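Local coordinates for protein putative oxidoreductase molybdopterin-binding subunit (Sulfolobus tokodaii, PDB 4ZOH) that probably serves as the molybdenum-bearing, pterin cytosine dinucleotide-binding subunit of an oxidoreductase of the xanthine dehydrogenase and aldehyde oxidase family, at residues R332-E344 and I670-I682. Numbering follows the deposited sequence.
With MCN (pterin cytosine dinucleotide), chain D.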
ATOM      1  N   ARG A 332      10.728  12.147 -27.315  1.00 21.48           N
ATOM      2  CA  ARG A 332      12.103  12.567 -27.140  1.00 18.97           C
ATOM      3  C   ARG A 332      12.651  13.561 -28.166  1.00 17.88           C
ATOM      4  O   ARG A 332      12.933  13.191 -29.294  1.00 18.95           O
ATOM      5  CB  ARG A 332      13.030  11.329 -27.006  1.00 19.72           C
ATOM      6  CG  ARG A 332      14.386  11.747 -26.371  1.00 18.85           C
ATOM      7  CD  ARG A 332      15.292  10.532 -26.175  1.00 21.32           C
ATOM      8  NE  ARG A 332      16.439  10.848 -25.285  1.00 21.67           N
ATOM      9  CZ  ARG A 332      17.022   9.928 -24.492  1.00 20.72           C
ATOM     10  NH1 ARG A 332      16.545   8.688 -24.502  1.00 18.64           N
ATOM     11  NH2 ARG A 332      18.016  10.263 -23.651  1.00 18.27           N
ATOM     12  N   GLY A 333      12.746  14.816 -27.758  1.00 22.04           N
ATOM     13  CA  GLY A 333      13.075  15.945 -28.624  1.00 24.34           C
ATOM     14  C   GLY A 333      11.875  16.836 -29.028  1.00 24.69           C
ATOM     15  O   GLY A 333      12.053  18.010 -29.238  1.00 25.33           O
ATOM     16  N   ALA A 334      10.696  16.248 -29.181  1.00 22.81           N
ATOM     17  CA  ALA A 334       9.420  16.979 -29.217  1.00 21.98           C
ATOM     18  C   ALA A 334       9.447  18.120 -30.284  1.00 22.80           C
ATOM     19  O   ALA A 334       9.386  19.343 -29.942  1.00 19.62           O
ATOM     20  CB  ALA A 334       9.140  17.540 -27.826  1.00 16.95           C
ATOM     21  N   GLY A 335       9.664  17.716 -31.521  1.00 23.79           N
ATOM     22  CA  GLY A 335       9.722  18.659 -32.656  1.00 24.96           C
ATOM     23  C   GLY A 335      11.143  19.067 -33.087  1.00 24.73           C
ATOM     24  O   GLY A 335      11.389  19.386 -34.259  1.00 23.65           O
ATOM     25  N   ARG A 336      12.072  19.136 -32.140  1.00 24.02           N
ATOM     26  CA  ARG A 336      13.447  19.556 -32.495  1.00 22.02           C
ATOM     27  C   ARG A 336      14.208  18.558 -33.384  1.00 25.58           C
ATOM     28  O   ARG A 336      14.916  19.003 -34.308  1.00 29.16           O
ATOM     29  CB  ARG A 336      14.238  19.973 -31.287  1.00 23.07           C
ATOM     30  CG  ARG A 336      13.801  21.298 -30.719  1.00 23.14           C
ATOM     31  CD  ARG A 336      12.924  21.159 -29.490  1.00 25.38           C
ATOM     32  NE  ARG A 336      13.706  20.619 -28.406  1.00 26.27           N
ATOM     33  CZ  ARG A 336      13.217  20.143 -27.249  1.00 30.58           C
ATOM     34  NH1 ARG A 336      14.063  19.654 -26.322  1.00 26.28           N
ATOM     35  NH2 ARG A 336      11.899  20.144 -27.023  1.00 23.56           N
ATOM     36  N   PRO A 337      14.004  17.215 -33.177  1.00 26.79           N
ATOM     37  CA  PRO A 337      14.657  16.254 -34.053  1.00 24.58           C
ATOM     38  C   PRO A 337      14.238  16.441 -35.526  1.00 27.66           C
ATOM     39  O   PRO A 337      15.098  16.337 -36.458  1.00 24.39           O
ATOM     40  CB  PRO A 337      14.140  14.904 -33.557  1.00 21.84           C
ATOM     41  CG  PRO A 337      13.862  15.138 -32.141  1.00 21.13           C
ATOM     42  CD  PRO A 337      13.375  16.530 -32.014  1.00 24.07           C
ATOM     43  N   GLU A 338      12.938  16.609 -35.753  1.00 23.64           N
ATOM     44  CA  GLU A 338      12.445  16.777 -37.127  1.00 23.36           C
ATOM     45  C   GLU A 338      13.100  17.991 -37.817  1.00 20.84           C
ATOM     46  O   GLU A 338      13.609  17.880 -38.910  1.00 26.02           O
ATOM     47  CB  GLU A 338      10.931  16.890 -37.133  1.00 21.19           C
ATOM     48  CG  GLU A 338      10.221  15.671 -36.544  1.00 22.03           C
ATOM     49  CD  GLU A 338       9.949  15.806 -35.039  1.00 25.46           C
ATOM     50  OE1 GLU A 338      10.917  15.959 -34.235  1.00 24.31           O
ATOM     51  OE2 GLU A 338       8.744  15.728 -34.629  1.00 25.77           O
ATOM     52  N   GLY A 339      13.100  19.117 -37.147  1.00 21.57           N
ATOM     53  CA  GLY A 339      13.676  20.371 -37.667  1.00 24.63           C
ATOM     54  C   GLY A 339      15.194  20.287 -37.964  1.00 26.92           C
ATOM     55  O   GLY A 339      15.598  20.665 -39.053  1.00 27.61           O
ATOM     56  N   ILE A 340      16.024  19.889 -36.974  1.00 27.03           N
ATOM     57  CA  ILE A 340      17.453  19.562 -37.200  1.00 24.70           C
ATOM     58  C   ILE A 340      17.634  18.482 -38.304  1.00 25.14           C
ATOM     59  O   ILE A 340      18.463  18.647 -39.185  1.00 24.39           O
ATOM     60  CB  ILE A 340      18.186  19.208 -35.878  1.00 22.74           C
ATOM     61  CG1 ILE A 340      18.132  20.361 -34.887  1.00 21.36           C
ATOM     62  CG2 ILE A 340      19.635  18.665 -36.110  1.00 23.38           C
ATOM     63  CD1 ILE A 340      18.633  21.686 -35.484  1.00 25.50           C
ATOM     64  N   TYR A 341      16.824  17.421 -38.310  1.00 23.80           N
ATOM     65  CA  TYR A 341      16.904  16.417 -39.347  1.00 23.95           C
ATOM     66  C   TYR A 341      16.712  17.063 -40.743  1.00 31.07           C
ATOM     67  O   TYR A 341      17.484  16.766 -41.688  1.00 27.52           O
ATOM     68  CB  TYR A 341      15.851  15.352 -39.129  1.00 25.23           C
ATOM     69  CG  TYR A 341      15.505  14.446 -40.321  1.00 23.86           C
ATOM     70  CD1 TYR A 341      16.286  13.354 -40.655  1.00 25.00           C
ATOM     71  CD2 TYR A 341      14.327  14.664 -41.091  1.00 25.18           C
ATOM     72  CE1 TYR A 341      15.950  12.510 -41.743  1.00 23.03           C
ATOM     73  CE2 TYR A 341      13.990  13.831 -42.162  1.00 23.63           C
ATOM     74  CZ  TYR A 341      14.793  12.746 -42.496  1.00 24.48           C
ATOM     75  OH  TYR A 341      14.413  11.854 -43.579  1.00 27.58           O
ATOM     76  N   PHE A 342      15.657  17.907 -40.869  1.00 27.43           N
ATOM     77  CA  PHE A 342      15.424  18.618 -42.100  1.00 26.81           C
ATOM     78  C   PHE A 342      16.617  19.461 -42.560  1.00 25.66           C
ATOM     79  O   PHE A 342      17.069  19.230 -43.686  1.00 27.69           O
ATOM     80  CB  PHE A 342      14.082  19.396 -42.071  1.00 25.48           C
ATOM     81  CG  PHE A 342      12.839  18.476 -42.042  1.00 22.00           C
ATOM     82  CD1 PHE A 342      12.750  17.394 -42.852  1.00 20.60           C
ATOM     83  CD2 PHE A 342      11.793  18.732 -41.174  1.00 22.92           C
ATOM     84  CE1 PHE A 342      11.617  16.570 -42.840  1.00 22.58           C
ATOM     85  CE2 PHE A 342      10.663  17.940 -41.157  1.00 20.89           C
ATOM     86  CZ  PHE A 342      10.576  16.840 -41.958  1.00 21.75           C
ATOM     87  N   ILE A 343      17.140  20.380 -41.735  1.00 23.85           N
ATOM     88  CA  ILE A 343      18.243  21.196 -42.169  1.00 26.64           C
ATOM     89  C   ILE A 343      19.525  20.349 -42.446  1.00 32.29           C
ATOM     90  O   ILE A 343      20.230  20.609 -43.425  1.00 30.71           O
ATOM     91  CB  ILE A 343      18.532  22.421 -41.254  1.00 28.19           C
ATOM     92  CG1 ILE A 343      19.513  23.402 -41.945  1.00 29.69           C
ATOM     93  CG2 ILE A 343      19.012  22.053 -39.829  1.00 23.22           C
ATOM     94  CD1 ILE A 343      19.028  23.915 -43.308  1.00 30.98           C
ATOM     95  N   GLU A 344      19.801  19.322 -41.626  1.00 31.92           N
ATOM     96  CA  GLU A 344      21.025  18.503 -41.791  1.00 29.29           C
ATOM     97  C   GLU A 344      20.948  17.579 -42.987  1.00 25.99           C
ATOM     98  O   GLU A 344      21.962  17.336 -43.666  1.00 28.39           O
ATOM     99  CB  GLU A 344      21.396  17.768 -40.508  1.00 28.45           C
ATOM    100  CG  GLU A 344      21.704  18.671 -39.364  1.00 27.47           C
ATOM    101  CD  GLU A 344      22.936  19.518 -39.679  1.00 32.31           C
ATOM    102  OE1 GLU A 344      24.016  18.889 -39.862  1.00 28.12           O
ATOM    103  OE2 GLU A 344      22.789  20.785 -39.788  1.00 31.92           O
ATOM    104  N   ILE A 670      20.670  17.899 -21.840  1.00 22.17           N
ATOM    105  CA  ILE A 670      21.129  16.905 -22.781  1.00 20.39           C
ATOM    106  C   ILE A 670      20.128  15.749 -22.950  1.00 19.25           C
ATOM    107  O   ILE A 670      20.323  14.832 -23.810  1.00 18.68           O
ATOM    108  CB  ILE A 670      22.496  16.308 -22.259  1.00 22.45           C
ATOM    109  CG1 ILE A 670      23.240  15.576 -23.412  1.00 18.07           C
ATOM    110  CG2 ILE A 670      22.232  15.310 -21.086  1.00 19.04           C
ATOM    111  CD1 ILE A 670      24.729  15.295 -23.194  1.00 20.15           C
ATOM    112  N   GLY A 671      19.048  15.732 -22.149  1.00 21.47           N
ATOM    113  CA  GLY A 671      18.111  14.543 -22.215  1.00 19.40           C
ATOM    114  C   GLY A 671      17.695  14.195 -23.616  1.00 19.71           C
ATOM    115  O   GLY A 671      17.497  12.995 -23.950  1.00 23.03           O
ATOM    116  N   GLU A 672      17.570  15.230 -24.456  1.00 20.70           N
ATOM    117  CA  GLU A 672      17.049  15.028 -25.830  1.00 23.74           C
ATOM    118  C   GLU A 672      18.018  15.079 -27.013  1.00 21.62           C
ATOM    119  O   GLU A 672      17.707  14.528 -28.036  1.00 22.25           O
ATOM    120  CB  GLU A 672      15.774  15.923 -26.083  1.00 26.10           C
ATOM    121  CG  GLU A 672      14.635  15.530 -25.146  1.00 23.74           C
ATOM    122  CD  GLU A 672      13.495  16.560 -25.059  1.00 23.82           C
ATOM    123  OE1 GLU A 672      13.689  17.647 -24.484  1.00 22.42           O
ATOM    124  OE2 GLU A 672      12.412  16.293 -25.638  1.00 26.30           O
ATOM    125  N   ALA A 673      19.169  15.753 -26.818  1.00 22.59           N
ATOM    126  CA  ALA A 673      20.274  16.018 -27.800  1.00 20.05           C
ATOM    127  C   ALA A 673      20.717  14.799 -28.615  1.00 20.86           C
ATOM    128  O   ALA A 673      20.750  14.827 -29.867  1.00 22.28           O
ATOM    129  CB  ALA A 673      21.445  16.661 -27.021  1.00 17.29           C
ATOM    130  N   GLY A 674      20.947  13.672 -27.936  1.00 20.79           N
ATOM    131  CA  GLY A 674      21.297  12.419 -28.641  1.00 19.06           C
ATOM    132  C   GLY A 674      20.317  11.998 -29.683  1.00 21.06           C
ATOM    133  O   GLY A 674      20.721  11.501 -30.792  1.00 20.25           O
ATOM    134  N   ALA A 675      19.006  12.129 -29.351  1.00 17.97           N
ATOM    135  CA  ALA A 675      17.999  11.644 -30.297  1.00 19.62           C
ATOM    136  C   ALA A 675      17.934  12.667 -31.443  1.00 20.13           C
ATOM    137  O   ALA A 675      17.668  12.270 -32.578  1.00 21.23           O
ATOM    138  CB  ALA A 675      16.604  11.438 -29.634  1.00 19.58           C
ATOM    139  N   ILE A 676      18.157  13.960 -31.143  1.00 20.08           N
ATOM    140  CA  ILE A 676      18.097  14.986 -32.191  1.00 20.41           C
ATOM    141  C   ILE A 676      19.244  14.726 -33.233  1.00 23.76           C
ATOM    142  O   ILE A 676      18.980  14.576 -34.415  1.00 21.20           O
ATOM    143  CB  ILE A 676      18.233  16.375 -31.603  1.00 21.65           C
ATOM    144  CG1 ILE A 676      17.020  16.717 -30.717  1.00 21.67           C
ATOM    145  CG2 ILE A 676      18.566  17.464 -32.689  1.00 19.12           C
ATOM    146  CD1 ILE A 676      17.270  17.950 -29.872  1.00 22.63           C
ATOM    147  N   ALA A 677      20.497  14.624 -32.752  1.00 22.66           N
ATOM    148  CA  ALA A 677      21.674  14.434 -33.626  1.00 21.48           C
ATOM    149  C   ALA A 677      21.774  13.141 -34.363  1.00 22.46           C
ATOM    150  O   ALA A 677      22.209  13.155 -35.489  1.00 27.17           O
ATOM    151  CB  ALA A 677      22.983  14.742 -32.884  1.00 19.51           C
ATOM    152  N   ALA A 678      21.360  12.012 -33.781  1.00 25.39           N
ATOM    153  CA  ALA A 678      21.750  10.703 -34.348  1.00 23.65           C
ATOM    154  C   ALA A 678      21.074  10.355 -35.645  1.00 24.24           C
ATOM    155  O   ALA A 678      21.699   9.717 -36.545  1.00 18.20           O
ATOM    156  CB  ALA A 678      21.617   9.545 -33.317  1.00 24.06           C
ATOM    157  N   THR A 679      19.787  10.752 -35.764  1.00 22.15           N
ATOM    158  CA  THR A 679      19.027  10.405 -36.957  1.00 19.52           C
ATOM    159  C   THR A 679      19.660  10.938 -38.236  1.00 19.08           C
ATOM    160  O   THR A 679      19.988  10.160 -39.132  1.00 21.75           O
ATOM    161  CB  THR A 679      17.537  10.859 -36.828  1.00 22.61           C
ATOM    162  OG1 THR A 679      17.016  10.256 -35.651  1.00 23.06           O
ATOM    163  CG2 THR A 679      16.687  10.330 -37.960  1.00 19.44           C
ATOM    164  N   PRO A 680      19.807  12.243 -38.372  1.00 20.12           N
ATOM    165  CA  PRO A 680      20.444  12.645 -39.646  1.00 21.85           C
ATOM    166  C   PRO A 680      21.973  12.222 -39.720  1.00 25.90           C
ATOM    167  O   PRO A 680      22.496  12.062 -40.824  1.00 25.70           O
ATOM    168  CB  PRO A 680      20.450  14.179 -39.549  1.00 18.69           C
ATOM    169  CG  PRO A 680      20.470  14.488 -38.104  1.00 19.27           C
ATOM    170  CD  PRO A 680      19.538  13.414 -37.491  1.00 19.43           C
ATOM    171  N   THR A 681      22.667  12.139 -38.572  1.00 25.86           N
ATOM    172  CA  THR A 681      24.069  11.603 -38.601  1.00 25.92           C
ATOM    173  C   THR A 681      24.112  10.285 -39.325  1.00 25.30           C
ATOM    174  O   THR A 681      24.877  10.109 -40.302  1.00 27.48           O
ATOM    175  CB  THR A 681      24.689  11.439 -37.211  1.00 20.85           C
ATOM    176  OG1 THR A 681      24.723  12.728 -36.612  1.00 18.86           O
ATOM    177  CG2 THR A 681      26.228  10.981 -37.332  1.00 21.14           C
ATOM    178  N   ILE A 682      23.218   9.403 -38.914  1.00 25.49           N
ATOM    179  CA  ILE A 682      23.170   8.023 -39.431  1.00 25.13           C
ATOM    180  C   ILE A 682      22.666   7.981 -40.887  1.00 26.07           C
ATOM    181  O   ILE A 682      23.194   7.219 -41.733  1.00 23.16           O
ATOM    182  CB  ILE A 682      22.351   7.067 -38.508  1.00 22.49           C
ATOM    183  CG1 ILE A 682      23.050   6.838 -37.118  1.00 22.39           C
ATOM    184  CG2 ILE A 682      22.061   5.794 -39.262  1.00 20.83           C
ATOM    185  CD1 ILE A 682      24.393   6.164 -37.251  1.00 23.84           C
TER
HETATM  186  N1  MCN D 801      23.130  16.228 -17.019  1.00 26.58           N
HETATM  187  C2  MCN D 801      24.298  16.754 -16.490  1.00 27.83           C
HETATM  188  N3  MCN D 801      24.812  17.942 -16.935  1.00 26.87           N
HETATM  189  C4  MCN D 801      24.137  18.613 -17.948  1.00 26.25           C
HETATM  190  C5  MCN D 801      22.962  18.095 -18.491  1.00 26.33           C
HETATM  191  C6  MCN D 801      22.433  16.899 -18.008  1.00 24.07           C
HETATM  192  O2  MCN D 801      24.934  16.196 -15.589  1.00 27.20           O
HETATM  193  N4  MCN D 801      24.644  19.754 -18.363  1.00 23.47           N
HETATM  194  C1' MCN D 801      22.645  14.964 -16.461  1.00 26.05           C
HETATM  195  C2D MCN D 801      21.661  15.252 -15.324  1.00 27.48           C
HETATM  196  O2' MCN D 801      22.269  15.276 -14.068  1.00 34.26           O
HETATM  197  C3' MCN D 801      20.765  14.042 -15.357  1.00 26.77           C
HETATM  198  C4D MCN D 801      20.548  13.953 -16.810  1.00 27.36           C
HETATM  199  O4D MCN D 801      21.883  14.255 -17.409  1.00 26.77           O
HETATM  200  O3' MCN D 801      21.373  12.889 -14.890  1.00 26.35           O
HETATM  201  C5' MCN D 801      19.508  15.056 -16.836  1.00 28.96           C
HETATM  202  O5' MCN D 801      19.273  15.474 -18.054  1.00 29.72           O
HETATM  203  PA  MCN D 801      18.435  16.827 -18.381  1.00 25.88           P
HETATM  204  O1A MCN D 801      18.204  17.795 -17.328  1.00 26.43           O
HETATM  205  O2A MCN D 801      19.167  17.196 -19.641  1.00 24.53           O
HETATM  206  O3A MCN D 801      17.045  16.025 -18.901  1.00 25.71           O
HETATM  207  PB  MCN D 801      15.894  15.572 -17.864  1.00 22.58           P
HETATM  208  O1B MCN D 801      14.938  16.744 -17.708  1.00 23.31           O
HETATM  209  O2B MCN D 801      16.360  14.979 -16.607  1.00 19.76           O
HETATM  210  O3B MCN D 801      15.279  14.442 -18.691  1.00 20.82           O
HETATM  211  C10 MCN D 801      14.199  14.632 -19.645  1.00 19.76           C
HETATM  212  C9' MCN D 801      14.529  13.969 -20.960  1.00 20.12           C
HETATM  213  C8' MCN D 801      13.404  13.894 -21.850  1.00 22.27           C
HETATM  214  S8' MCN D 801      12.518  15.352 -22.273  1.00 25.50           S
HETATM  215  C7' MCN D 801      13.055  12.744 -22.491  1.00 22.72           C
HETATM  216  S7' MCN D 801      11.755  12.660 -23.710  1.00 24.97           S
HETATM  217  C6' MCN D 801      13.808  11.515 -22.336  1.00 23.76           C
HETATM  218  C7  MCN D 801      15.228  11.818 -21.752  1.00 24.09           C
HETATM  219  O9' MCN D 801      15.039  12.677 -20.646  1.00 22.33           O
HETATM  220  N5' MCN D 801      13.093  10.490 -21.577  1.00 22.48           N
HETATM  221  C4A MCN D 801      13.740   9.507 -20.801  1.00 25.33           C
HETATM  222  N8' MCN D 801      15.872  10.553 -21.283  1.00 23.55           N
HETATM  223  C4B MCN D 801      15.160   9.549 -20.697  1.00 25.90           C
HETATM  224  N1' MCN D 801      15.848   8.626 -20.020  1.00 24.57           N
HETATM  225  C2' MCN D 801      15.186   7.664 -19.383  1.00 23.89           C
HETATM  226  N2' MCN D 801      15.892   6.781 -18.708  1.00 23.95           N
HETATM  227  N3' MCN D 801      13.759   7.538 -19.434  1.00 22.66           N
HETATM  228  C4' MCN D 801      13.001   8.471 -20.178  1.00 26.60           C
HETATM  229  O4' MCN D 801      11.742   8.361 -20.242  1.00 24.48           O
HETATM  230  O   HOH W   1      16.616  14.098 -35.884  1.00 25.31           O
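One wall of the molybdopterin pocket of a xanthine dehydrogenase-like subunit is formed by Arg332, Gly671 and Glu672, with Gly333 and Arg336 bonded to Glu672, at the N-terminal ends of two helices. Arg332, extended from CG to NE, reaches over the cofactor and grips Gly671 side-on: NE lies 2.7 Å and NH2 2.8 Å from Gly671 O, which takes both bonds in its carbonyl plane. MCN N8' lies over one face of the same guanidinium, offset toward its rim. Gly671 also binds the phosphate through its amide: Gly671 N and Ile670 N both donate to MCN O2A.

Glu672, its side chain about 3 Å from the molybdenum, is held through both oxygens. Gly333 N meets Glu672 OE2 on its anti side at 2.6 Å, 31° out of the carboxylate plane. Arg336 NH1 forms a salt bridge to Glu672 OE1 at 2.7 Å, approaching from above the carboxylate plane, and the two flat groups stand 87° apart. Ser484 OG also hydrogen-bonds Glu672 OE1, and Glu413 makes a salt bridge with Arg336 NE; these probably help to steady the carboxylate beside the metal.

Beyond the site the contact turns apolar. Ile676 lies across Pro337, and its two branches divide the work: CG1 meets Pro337 CG, whereas CG2, anti to the backbone N, meets Ile340 CB at 3.7 Å. A water donates to both Pro337 O and Ile676 O, bridging the backbones, and Pro680 CB closes on Glu344 CB at 3.8 Å.

The helix segments 336-344 and 673-682 run in the same general direction, crossing at -32° with axes 8.4 Å apart. Strand 405-412 touches Ile340 and Pro680, helix 600-619 touches Arg332 and Thr679, and strand 149-161 touches Tyr341.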